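Local coordinates for protein GRMZM2G135359 pseudokinase (Zea mays, PDB 6CPY) that contains the pseudokinase domain of a membrane-anchored receptor-like protein and may bind ATP, with kinase activity uncertain, at residues G49-Y57 and K187-N195. Numbering follows the deposited sequence.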
loop_
_atom_site.group_PDB
_atom_site.type_symbol
_atom_site.label_atom_id
_atom_site.label_comp_id
_atom_site.label_asym_id
_atom_site.label_seq_id
_atom_site.Cartn_x
_atom_site.Cartn_y
_atom_site.Cartn_z
ATOM N N GLY A 49 10.914 9.859 2.033
ATOM C CA GLY A 49 11.403 8.634 2.655
ATOM C C GLY A 49 12.205 7.778 1.691
ATOM O O GLY A 49 12.686 8.262 0.663
ATOM N N SER A 50 12.337 6.495 2.023
ATOM C CA SER A 50 13.151 5.566 1.244
ATOM C C SER A 50 12.747 4.116 1.512
ATOM O O SER A 50 12.233 3.802 2.586
ATOM C CB SER A 50 14.623 5.740 1.603
ATOM O OG SER A 50 14.816 5.540 2.993
ATOM N N THR A 51 13.000 3.246 0.534
ATOM C CA THR A 51 12.747 1.806 0.662
ATOM C C THR A 51 14.015 1.036 0.260
ATOM O O THR A 51 15.061 1.639 0.049
ATOM C CB THR A 51 11.548 1.361 -0.211
ATOM O OG1 THR A 51 11.886 1.462 -1.604
ATOM C CG2 THR A 51 10.304 2.214 0.081
ATOM N N SER A 52 13.916 -0.290 0.152
ATOM C CA SER A 52 15.058 -1.131 -0.218
ATOM C C SER A 52 15.443 -1.006 -1.686
ATOM O O SER A 52 16.542 -1.391 -2.068
ATOM C CB SER A 52 14.771 -2.603 0.099
ATOM O OG SER A 52 13.778 -3.121 -0.773
ATOM N N THR A 53 14.534 -0.492 -2.509
ATOM C CA THR A 53 14.791 -0.325 -3.928
ATOM C C THR A 53 14.614 1.109 -4.429
ATOM O O THR A 53 14.750 1.343 -5.631
ATOM C CB THR A 53 13.845 -1.221 -4.760
ATOM O OG1 THR A 53 12.487 -0.766 -4.620
ATOM C CG2 THR A 53 13.951 -2.680 -4.315
ATOM N N CYS A 54 14.308 2.066 -3.551
ATOM C CA CYS A 54 13.968 3.420 -4.023
ATOM C C CYS A 54 14.042 4.557 -2.994
ATOM O O CYS A 54 13.896 4.343 -1.797
ATOM C CB CYS A 54 12.566 3.423 -4.665
ATOM S SG CYS A 54 11.172 3.705 -3.545
ATOM N N MET A 55 14.274 5.765 -3.506
ATOM C CA MET A 55 14.146 7.017 -2.762
ATOM C C MET A 55 12.784 7.588 -3.088
ATOM O O MET A 55 12.326 7.421 -4.223
ATOM C CB MET A 55 15.189 8.029 -3.240
ATOM C CG MET A 55 16.621 7.697 -2.900
ATOM S SD MET A 55 16.936 7.753 -1.132
ATOM C CE MET A 55 16.431 9.419 -0.713
ATOM N N LEU A 56 12.154 8.270 -2.126
ATOM C CA LEU A 56 10.855 8.917 -2.344
ATOM C C LEU A 56 10.948 10.433 -2.197
ATOM O O LEU A 56 11.298 10.940 -1.128
ATOM C CB LEU A 56 9.822 8.394 -1.359
ATOM C CG LEU A 56 9.547 6.908 -1.485
ATOM C CD1 LEU A 56 8.861 6.419 -0.221
ATOM C CD2 LEU A 56 8.703 6.640 -2.726
ATOM N N TYR A 57 10.626 11.142 -3.274
ATOM C CA TYR A 57 10.769 12.587 -3.331
ATOM C C TYR A 57 9.425 13.261 -3.420
ATOM O O TYR A 57 8.509 12.777 -4.080
ATOM C CB TYR A 57 11.620 12.997 -4.531
ATOM C CG TYR A 57 13.041 12.511 -4.449
ATOM C CD1 TYR A 57 13.948 13.106 -3.575
ATOM C CD2 TYR A 57 13.485 11.448 -5.239
ATOM C CE1 TYR A 57 15.252 12.661 -3.489
ATOM C CE2 TYR A 57 14.796 11.002 -5.164
ATOM C CZ TYR A 57 15.669 11.613 -4.287
ATOM O OH TYR A 57 16.967 11.185 -4.181
ATOM N N LYS A 187 -4.643 4.767 1.808
ATOM C CA LYS A 187 -4.112 4.487 0.480
ATOM C C LYS A 187 -3.026 3.426 0.564
ATOM O O LYS A 187 -1.909 3.678 1.048
ATOM C CB LYS A 187 -3.614 5.774 -0.204
ATOM C CG LYS A 187 -4.738 6.521 -0.918
ATOM C CD LYS A 187 -4.236 7.676 -1.779
ATOM C CE LYS A 187 -5.384 8.429 -2.412
ATOM N NZ LYS A 187 -6.031 7.690 -3.528
ATOM N N VAL A 188 -3.370 2.217 0.128
ATOM C CA VAL A 188 -2.416 1.122 0.056
ATOM C C VAL A 188 -1.445 1.450 -1.078
ATOM O O VAL A 188 -1.865 1.944 -2.124
ATOM C CB VAL A 188 -3.094 -0.223 -0.230
ATOM C CG1 VAL A 188 -2.064 -1.343 -0.307
ATOM C CG2 VAL A 188 -4.147 -0.524 0.837
ATOM N N SER A 189 -0.162 1.186 -0.864
ATOM C CA SER A 189 0.857 1.575 -1.851
ATOM C C SER A 189 1.671 0.412 -2.371
ATOM O O SER A 189 1.746 -0.660 -1.753
ATOM C CB SER A 189 1.796 2.616 -1.268
ATOM O OG SER A 189 2.644 2.057 -0.292
ATOM N N ASP A 190 2.298 0.642 -3.519
ATOM C CA ASP A 190 3.288 -0.263 -4.052
ATOM C C ASP A 190 4.409 0.581 -4.665
ATOM O O ASP A 190 4.420 0.841 -5.874
ATOM C CB ASP A 190 2.665 -1.167 -5.091
ATOM C CG ASP A 190 3.675 -2.118 -5.727
ATOM O OD1 ASP A 190 4.774 -2.339 -5.180
ATOM O OD2 ASP A 190 3.358 -2.639 -6.799
ATOM N N LEU A 191 5.337 0.988 -3.813
ATOM C CA LEU A 191 6.394 1.932 -4.182
ATOM C C LEU A 191 7.706 1.261 -4.594
ATOM O O LEU A 191 8.532 1.871 -5.282
ATOM C CB LEU A 191 6.631 2.890 -3.022
ATOM C CG LEU A 191 5.401 3.723 -2.651
ATOM C CD1 LEU A 191 5.636 4.473 -1.361
ATOM C CD2 LEU A 191 5.023 4.688 -3.765
ATOM N N GLU A 192 7.896 0.017 -4.172
ATOM C CA GLU A 192 9.137 -0.700 -4.419
ATOM C C GLU A 192 9.186 -1.144 -5.862
ATOM O O GLU A 192 8.194 -1.616 -6.405
ATOM C CB GLU A 192 9.231 -1.927 -3.503
ATOM C CG GLU A 192 9.371 -1.595 -2.027
ATOM C CD GLU A 192 10.796 -1.710 -1.515
ATOM O OE1 GLU A 192 11.737 -1.288 -2.225
ATOM O OE2 GLU A 192 10.975 -2.210 -0.381
ATOM N N PHE A 193 10.344 -1.003 -6.486
ATOM C CA PHE A 193 10.508 -1.478 -7.849
ATOM C C PHE A 193 10.459 -3.008 -7.820
ATOM O O PHE A 193 11.007 -3.631 -6.903
ATOM C CB PHE A 193 11.813 -0.960 -8.452
ATOM C CG PHE A 193 11.774 0.508 -8.787
ATOM C CD1 PHE A 193 11.822 1.471 -7.788
ATOM C CD2 PHE A 193 11.694 0.931 -10.105
ATOM C CE1 PHE A 193 11.776 2.825 -8.097
ATOM C CE2 PHE A 193 11.650 2.285 -10.418
ATOM C CZ PHE A 193 11.683 3.230 -9.413
ATOM N N TRP A 194 9.776 -3.600 -8.799
ATOM C CA TRP A 194 9.564 -5.057 -8.847
ATOM C C TRP A 194 10.854 -5.810 -9.197
ATOM O O TRP A 194 10.993 -6.325 -10.309
ATOM C CB TRP A 194 8.474 -5.405 -9.877
ATOM C CG TRP A 194 7.069 -4.992 -9.508
ATOM C CD1 TRP A 194 6.681 -4.193 -8.463
ATOM C CD2 TRP A 194 5.872 -5.334 -10.213
ATOM N NE1 TRP A 194 5.314 -4.033 -8.470
ATOM C CE2 TRP A 194 4.794 -4.726 -9.533
ATOM C CE3 TRP A 194 5.605 -6.111 -11.350
ATOM C CZ2 TRP A 194 3.468 -4.864 -9.959
ATOM C CZ3 TRP A 194 4.292 -6.247 -11.771
ATOM C CH2 TRP A 194 3.239 -5.628 -11.075
ATOM N N ASN A 195 11.790 -5.877 -8.253
ATOM C CA ASN A 195 13.040 -6.619 -8.451
ATOM C C ASN A 195 13.740 -6.906 -7.125
ATOM O O ASN A 195 13.177 -7.562 -6.246
ATOM C CB ASN A 195 13.982 -5.872 -9.408
ATOM C CG ASN A 195 14.321 -4.468 -8.937
ATOM O OD1 ASN A 195 14.734 -4.261 -7.797
ATOM N ND2 ASN A 195 14.173 -3.495 -9.832
#
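The carboxylate of Glu-192 reaches into the turn at 51-53 and is gripped there by hydroxyls. Thr-53 OG1 gives OE1 of Glu-192 a short bond of 2.6 Å on its anti lone pair, while Ser-52 OG meets Glu-192 OE2 at 3.0 Å from the syn side, 25° out of the carboxylate plane. Thr-51 OG1 and the Thr-53 backbone N add weak bonds to Glu-192 OE1. A bend at chi2 (-101°) brings the carboxylate of Glu-192 to these hydroxyls. Thr-53 OG1 also accepts the Phe-193 backbone N at 2.9 Å. Beside this polar cluster, Cys-54 CB sits at the ring edge of Phe-193, 3.6 Å from CE1, and Leu-56 CD1 meets Leu-191 CD1 at 3.9 Å, the two leucines crossing at about a right angle. Further out, Trp-194 NE1 donates to Asp-190 OD2 in the indole plane at an N-H...O angle of 165°, and Asp-190 OD1 forms a salt bridge with Arg-171; Lys-91 of helix 82-96 holds the Asp-190 and Glu-192 carbonyls. The turn between antiparallel strands 47-50 and 54-60 is at the position of the kinase glycine-rich loop, packed against Asp-190-Leu-191-Glu-192, which probably occupies the DFG position, where the nucleotide cleft of active kinases would lie.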